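Local coordinates for truncated hemoglobin 4 (Chlamydomonas reinhardtii, PDB 6BME), which binds heme b as a six-coordinate, truncated 2-on-2 globin domain to which oxygen binding is generally ascribed, at residues Ile43-Arg48 against Met67-Leu72; Phe49-Tyr52 against Ala56-His59. All coordinates share one frame; numbering follows the deposited sequence.

Interaction 1: Ile43-Arg48 against Met67-Leu72; sequences IAKQNR and MGHAHL. With HEM (protoporphyrin IX containing Fe), chain C; SO4 (sulfate ion), chain D.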
# COMPACT_ATOMS: atom_id res chain seq x y z
N ILE A 43 0.82 11.07 1.65
CA ILE A 43 0.92 10.69 3.05
C ILE A 43 -0.39 10.09 3.52
O ILE A 43 -0.41 9.08 4.25
CB ILE A 43 1.33 11.91 3.91
CG1 ILE A 43 2.73 12.36 3.54
CG2 ILE A 43 1.26 11.59 5.40
CD1 ILE A 43 3.78 11.29 3.70
N ALA A 44 -1.52 10.67 3.10
CA ALA A 44 -2.82 10.11 3.48
C ALA A 44 -2.99 8.71 2.90
O ALA A 44 -3.51 7.81 3.57
CB ALA A 44 -3.96 11.03 3.03
N LYS A 45 -2.56 8.52 1.65
CA LYS A 45 -2.61 7.19 1.04
C LYS A 45 -1.85 6.17 1.87
O LYS A 45 -2.35 5.07 2.14
CB LYS A 45 -2.03 7.24 -0.37
CG LYS A 45 -1.55 5.88 -0.88
CD LYS A 45 -1.02 5.98 -2.31
CE LYS A 45 -0.24 4.73 -2.72
NZ LYS A 45 -1.03 3.47 -2.58
N GLN A 46 -0.62 6.50 2.26
CA GLN A 46 0.20 5.54 2.98
C GLN A 46 -0.42 5.20 4.33
O GLN A 46 -0.40 4.03 4.76
CB GLN A 46 1.62 6.08 3.14
CG GLN A 46 2.29 6.36 1.79
CD GLN A 46 2.50 5.08 0.98
OE1 GLN A 46 1.58 4.57 0.34
NE2 GLN A 46 3.72 4.56 1.03
N ASN A 47 -0.98 6.20 5.01
CA ASN A 47 -1.64 5.95 6.28
C ASN A 47 -2.85 5.04 6.12
O ASN A 47 -3.09 4.16 6.95
CB ASN A 47 -2.06 7.27 6.93
CG ASN A 47 -0.96 7.84 7.77
OD1 ASN A 47 -0.73 7.38 8.88
ND2 ASN A 47 -0.25 8.83 7.25
N ARG A 48 -3.64 5.24 5.07
CA ARG A 48 -4.82 4.41 4.87
C ARG A 48 -4.43 3.00 4.42
O ARG A 48 -5.07 2.01 4.80
CB ARG A 48 -5.76 5.07 3.86
CG ARG A 48 -7.21 4.62 4.01
CD ARG A 48 -8.17 5.42 3.15
NE ARG A 48 -9.55 5.14 3.55
CZ ARG A 48 -10.61 5.49 2.84
NH1 ARG A 48 -10.47 6.13 1.68
NH2 ARG A 48 -11.82 5.19 3.28
N MET A 67 -11.60 1.59 -7.87
CA MET A 67 -11.96 2.92 -8.36
C MET A 67 -10.81 3.91 -8.16
O MET A 67 -10.65 4.84 -8.95
CB MET A 67 -13.23 3.43 -7.67
CG MET A 67 -14.50 2.70 -8.12
SD MET A 67 -16.04 3.30 -7.40
CE MET A 67 -15.72 2.97 -5.68
N GLY A 68 -10.01 3.73 -7.11
CA GLY A 68 -8.88 4.63 -6.89
C GLY A 68 -7.67 4.38 -7.78
O GLY A 68 -6.86 5.30 -7.97
N HIS A 69 -7.54 3.18 -8.35
CA HIS A 69 -6.36 2.81 -9.12
C HIS A 69 -6.63 2.46 -10.57
O HIS A 69 -5.67 2.25 -11.32
CB HIS A 69 -5.63 1.63 -8.45
CG HIS A 69 -5.15 1.95 -7.07
ND1 HIS A 69 -5.98 1.88 -5.97
CD2 HIS A 69 -3.95 2.37 -6.61
CE1 HIS A 69 -5.30 2.24 -4.89
NE2 HIS A 69 -4.07 2.54 -5.25
N ALA A 70 -7.90 2.40 -10.99
CA ALA A 70 -8.23 1.91 -12.33
C ALA A 70 -7.56 2.75 -13.40
O ALA A 70 -7.06 2.20 -14.40
CB ALA A 70 -9.74 1.90 -12.52
N HIS A 71 -7.48 4.06 -13.20
CA HIS A 71 -6.85 4.91 -14.21
C HIS A 71 -5.36 4.59 -14.39
O HIS A 71 -4.84 4.73 -15.50
CB HIS A 71 -7.05 6.39 -13.86
CG HIS A 71 -6.24 6.87 -12.69
ND1 HIS A 71 -6.53 6.52 -11.39
CD2 HIS A 71 -5.15 7.68 -12.63
CE1 HIS A 71 -5.66 7.09 -10.58
NE2 HIS A 71 -4.82 7.80 -11.31
N LEU A 72 -4.68 4.15 -13.32
CA LEU A 72 -3.27 3.78 -13.45
C LEU A 72 -3.10 2.50 -14.25
O LEU A 72 -2.15 2.36 -15.04
CB LEU A 72 -2.62 3.62 -12.07
CG LEU A 72 -2.74 4.85 -11.16
CD1 LEU A 72 -2.35 4.52 -9.73
CD2 LEU A 72 -1.90 6.00 -11.69
CHA HEM C . -4.09 6.15 -4.27
CHB HEM C . -4.26 2.44 -1.18
CHC HEM C . -1.69 -0.16 -4.36
CHD HEM C . -0.26 3.99 -6.36
C1A HEM C . -4.42 5.41 -3.16
C2A HEM C . -5.26 5.80 -2.02
C3A HEM C . -5.28 4.75 -1.18
C4A HEM C . -4.48 3.68 -1.73
CMA HEM C . -6.01 4.62 0.17
CAA HEM C . -5.99 7.16 -1.82
CBA HEM C . -5.02 8.34 -1.78
CGA HEM C . -5.70 9.63 -1.36
O1A HEM C . -6.62 10.11 -2.09
O2A HEM C . -5.27 10.20 -0.31
C1B HEM C . -3.69 1.36 -1.84
C2B HEM C . -3.83 -0.04 -1.50
C3B HEM C . -3.12 -0.74 -2.39
C4B HEM C . -2.50 0.19 -3.30
CMB HEM C . -4.67 -0.61 -0.33
CAB HEM C . -2.90 -2.27 -2.50
CBB HEM C . -3.03 -3.11 -1.48
C1C HEM C . -1.00 0.75 -5.12
C2C HEM C . 0.07 0.44 -6.02
C3C HEM C . 0.50 1.57 -6.57
C4C HEM C . -0.31 2.65 -6.04
CMC HEM C . 0.62 -0.98 -6.26
CAC HEM C . 1.65 1.67 -7.58
CBC HEM C . 2.49 2.71 -7.57
C1D HEM C . -1.23 4.92 -6.03
C2D HEM C . -1.35 6.26 -6.56
C3D HEM C . -2.39 6.85 -5.97
C4D HEM C . -2.98 5.91 -5.06
CMD HEM C . -0.39 6.88 -7.59
CAD HEM C . -2.91 8.30 -6.18
CBD HEM C . -3.74 8.39 -7.46
CGD HEM C . -4.16 9.84 -7.62
O1D HEM C . -4.50 10.48 -6.59
O2D HEM C . -4.17 10.33 -8.77
NA HEM C . -3.97 4.13 -2.93
NB HEM C . -2.88 1.47 -2.95
NC HEM C . -1.21 2.10 -5.16
ND HEM C . -2.25 4.73 -5.12
FE HEM C . -2.55 3.11 -4.03
S SO4 D . -11.58 4.72 6.71
O1 SO4 D . -11.54 4.00 7.97
O2 SO4 D . -12.38 5.94 6.87
O3 SO4 D . -12.22 3.90 5.69
O4 SO4 D . -10.21 5.06 6.32

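Interaction 2: Phe49-Tyr52 against Ala56-His59; sequences FLAY and ATTH. With HEM (protoporphyrin IX containing Fe), chain C; SO4 (sulfate ion), chain D.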
# COMPACT_ATOMS: atom_id res chain seq x y z
N PHE A 49 -3.36 2.89 3.61
CA PHE A 49 -2.82 1.59 3.21
C PHE A 49 -2.42 0.79 4.44
O PHE A 49 -2.80 -0.38 4.59
CB PHE A 49 -1.60 1.82 2.29
CG PHE A 49 -1.01 0.57 1.67
CD1 PHE A 49 -0.40 -0.41 2.45
CD2 PHE A 49 -0.99 0.42 0.29
CE1 PHE A 49 0.17 -1.55 1.86
CE2 PHE A 49 -0.44 -0.71 -0.30
CZ PHE A 49 0.15 -1.70 0.49
N LEU A 50 -1.68 1.42 5.35
CA LEU A 50 -1.26 0.75 6.58
C LEU A 50 -2.47 0.37 7.43
O LEU A 50 -2.54 -0.75 7.96
CB LEU A 50 -0.31 1.67 7.35
CG LEU A 50 0.11 1.26 8.76
CD1 LEU A 50 0.85 -0.07 8.73
CD2 LEU A 50 1.00 2.34 9.35
N ALA A 51 -3.43 1.29 7.58
CA ALA A 51 -4.63 0.97 8.35
C ALA A 51 -5.39 -0.20 7.72
O ALA A 51 -5.84 -1.11 8.43
CB ALA A 51 -5.52 2.21 8.45
N TYR A 52 -5.51 -0.21 6.39
CA TYR A 52 -6.21 -1.28 5.69
C TYR A 52 -5.53 -2.63 5.90
O TYR A 52 -6.20 -3.64 6.16
CB TYR A 52 -6.30 -0.96 4.19
CG TYR A 52 -7.11 -1.98 3.42
CD1 TYR A 52 -8.50 -1.98 3.47
CD2 TYR A 52 -6.48 -2.94 2.63
CE1 TYR A 52 -9.24 -2.92 2.77
CE2 TYR A 52 -7.21 -3.88 1.93
CZ TYR A 52 -8.59 -3.86 1.99
OH TYR A 52 -9.31 -4.79 1.29
N ALA A 56 -8.02 -1.71 10.13
CA ALA A 56 -8.40 -0.54 10.90
C ALA A 56 -9.21 0.47 10.09
O ALA A 56 -9.58 1.51 10.63
CB ALA A 56 -7.16 0.14 11.48
N THR A 57 -9.49 0.20 8.82
CA THR A 57 -10.38 1.06 8.05
C THR A 57 -11.82 0.58 8.21
O THR A 57 -12.09 -0.58 8.53
CB THR A 57 -10.00 1.07 6.57
OG1 THR A 57 -10.12 -0.24 6.04
CG2 THR A 57 -8.57 1.55 6.37
N THR A 58 -12.77 1.48 7.96
CA THR A 58 -14.18 1.13 8.04
C THR A 58 -14.95 1.32 6.74
O THR A 58 -15.93 0.60 6.51
CB THR A 58 -14.87 1.93 9.16
OG1 THR A 58 -14.76 3.33 8.90
CG2 THR A 58 -14.23 1.62 10.50
N HIS A 59 -14.54 2.25 5.88
CA HIS A 59 -15.28 2.54 4.65
C HIS A 59 -14.43 2.32 3.41
O HIS A 59 -14.58 3.03 2.41
CB HIS A 59 -15.84 3.96 4.68
CG HIS A 59 -16.71 4.23 5.86
ND1 HIS A 59 -16.25 4.84 7.00
CD2 HIS A 59 -18.02 3.94 6.09
CE1 HIS A 59 -17.24 4.94 7.88
NE2 HIS A 59 -18.32 4.40 7.34
CHA HEM C . -4.09 6.15 -4.27
CHB HEM C . -4.26 2.44 -1.18
CHC HEM C . -1.69 -0.16 -4.36
CHD HEM C . -0.26 3.99 -6.36
C1A HEM C . -4.42 5.41 -3.16
C2A HEM C . -5.26 5.80 -2.02
C3A HEM C . -5.28 4.75 -1.18
C4A HEM C . -4.48 3.68 -1.73
CMA HEM C . -6.01 4.62 0.17
CAA HEM C . -5.99 7.16 -1.82
CBA HEM C . -5.02 8.34 -1.78
CGA HEM C . -5.70 9.63 -1.36
O1A HEM C . -6.62 10.11 -2.09
O2A HEM C . -5.27 10.20 -0.31
C1B HEM C . -3.69 1.36 -1.84
C2B HEM C . -3.83 -0.04 -1.50
C3B HEM C . -3.12 -0.74 -2.39
C4B HEM C . -2.50 0.19 -3.30
CMB HEM C . -4.67 -0.61 -0.33
CAB HEM C . -2.90 -2.27 -2.50
CBB HEM C . -3.03 -3.11 -1.48
C1C HEM C . -1.00 0.75 -5.12
C2C HEM C . 0.07 0.44 -6.02
C3C HEM C . 0.50 1.57 -6.57
C4C HEM C . -0.31 2.65 -6.04
CMC HEM C . 0.62 -0.98 -6.26
CAC HEM C . 1.65 1.67 -7.58
CBC HEM C . 2.49 2.71 -7.57
C1D HEM C . -1.23 4.92 -6.03
C2D HEM C . -1.35 6.26 -6.56
C3D HEM C . -2.39 6.85 -5.97
C4D HEM C . -2.98 5.91 -5.06
CMD HEM C . -0.39 6.88 -7.59
CAD HEM C . -2.91 8.30 -6.18
CBD HEM C . -3.74 8.39 -7.46
CGD HEM C . -4.16 9.84 -7.62
O1D HEM C . -4.50 10.48 -6.59
O2D HEM C . -4.17 10.33 -8.77
NA HEM C . -3.97 4.13 -2.93
NB HEM C . -2.88 1.47 -2.95
NC HEM C . -1.21 2.10 -5.16
ND HEM C . -2.25 4.73 -5.12
FE HEM C . -2.55 3.11 -4.03
S SO4 D . -11.58 4.72 6.71
O1 SO4 D . -11.54 4.00 7.97
O2 SO4 D . -12.38 5.94 6.87
O3 SO4 D . -12.22 3.90 5.69
O4 SO4 D . -10.21 5.06 6.32

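Interaction 1: Ile43-Arg48 against Met67-Leu72
Lys45 and His69 meet at the heme iron, which they grip from the two faces of the porphyrin. Lys45 NZ lies 2.1 Å from the heme FE, and His69 NE2 lies 2.0 Å from the same FE on the far face. With the four pyrrole nitrogens this completes six-coordination, so the two segments, which bury very little against each other directly, are joined through the metal. The lysine reaches the iron because its chain runs extended over the porphyrin and then turns about CD-CE (chi4 57°), dropping the amine onto the metal; along the way Lys45 CD passes 3.3 Å from the heme ND. The imidazole presents its NE2 corner to the iron, while ND1 at the other end of the ring donates to Ile65 O one turn back, which fixes the ring's rotation.

Apolar contacts hold the porphyrin rim. Leu72 CD1 packs 3.7 Å from the ring methyl CMD of the heme, coming from the histidine side, and Arg48 CB approaches CMA from the lysine side. Ring edge to ring face, Phe118 adds a further aromatic neighbour for His69.

Hydrogen bonds gather at the outer end of Arg48. Its chain is extended, carrying the guanidinium past the heme edge to a sulfate, probably from the crystallisation liquor. Arg48 NH2 donates to sulfate O3 at 2.8 Å, nearly straight at 176°, and Arg48 NE to sulfate O4 in a more bent bond. A leucine in place of Arg48 would probably leave the sulfate without this pair of donors and its balancing charge.

NZ occupies the iron's sixth position, so an added ligand such as oxygen would probably have to displace it.

Interaction 2: Phe49-Tyr52 against Ala56-His59
Tyr52 and Thr57 cross obliquely, the threonine hydroxyl coming up to the edge of the phenol ring near its plane, with Thr57 OG1 3.5 Å from Tyr52 CD1. The two branches of Thr57 divide the work: with chi1 at 62°, OG1 faces the tyrosine while the methyl CG2 is turned onto the helix backbone, 3.5 Å from Tyr52 N. The same methyl rests 3.8 Å from Ala51 CB, a side chain small enough to let the returning chain lie close. Ala56 comes against that CB, methyl to methyl, and Leu3 of helix 3-6 touches both alanines.

Here helix 39-53, which bears the distal lysine of this 2-on-2 truncated globin, gives way to the loop leading to helix 62-75, which bears the proximal histidine. Ala56 N donates to Ala51 O at 2.8 Å (166° at the hydrogen); the bond links residues five apart in sequence, turning the chain back beside the helix.

The Phe49 side chain starts off away from the loop and lies obliquely over the heme, its CD2 3.4 Å from the heme C2B, and its flat apolar ring suits this pocket wall; Phe20 and Phe90 meet it. Tyr52 also packs against Val110 and Val114 of helix 101-114. Beyond Thr57 the backbone wraps the sulfate: Thr58 N donates to sulfate O1 at 2.8 Å and His59 N to sulfate O3 at 2.9 Å.

In the fold
From the N terminus, helix 39-53 carries the first segment of both contacts in succession: 43-48 enters interaction 1, and 49-52, directly after it, enters interaction 2. Interaction 2 closes first, a short loop as the chain leaves the helix and folds back at 56-59. Interaction 1 closes later, when helix 62-75 delivers 67-72, so the smaller loop is nested within the larger. The outer contact ties the two helices together across the heme; the inner one holds the connection between them against the end of helix 39-53. They also touch: Arg48 packs on Thr57 and His59, and both contacts share the heme and the sulfate.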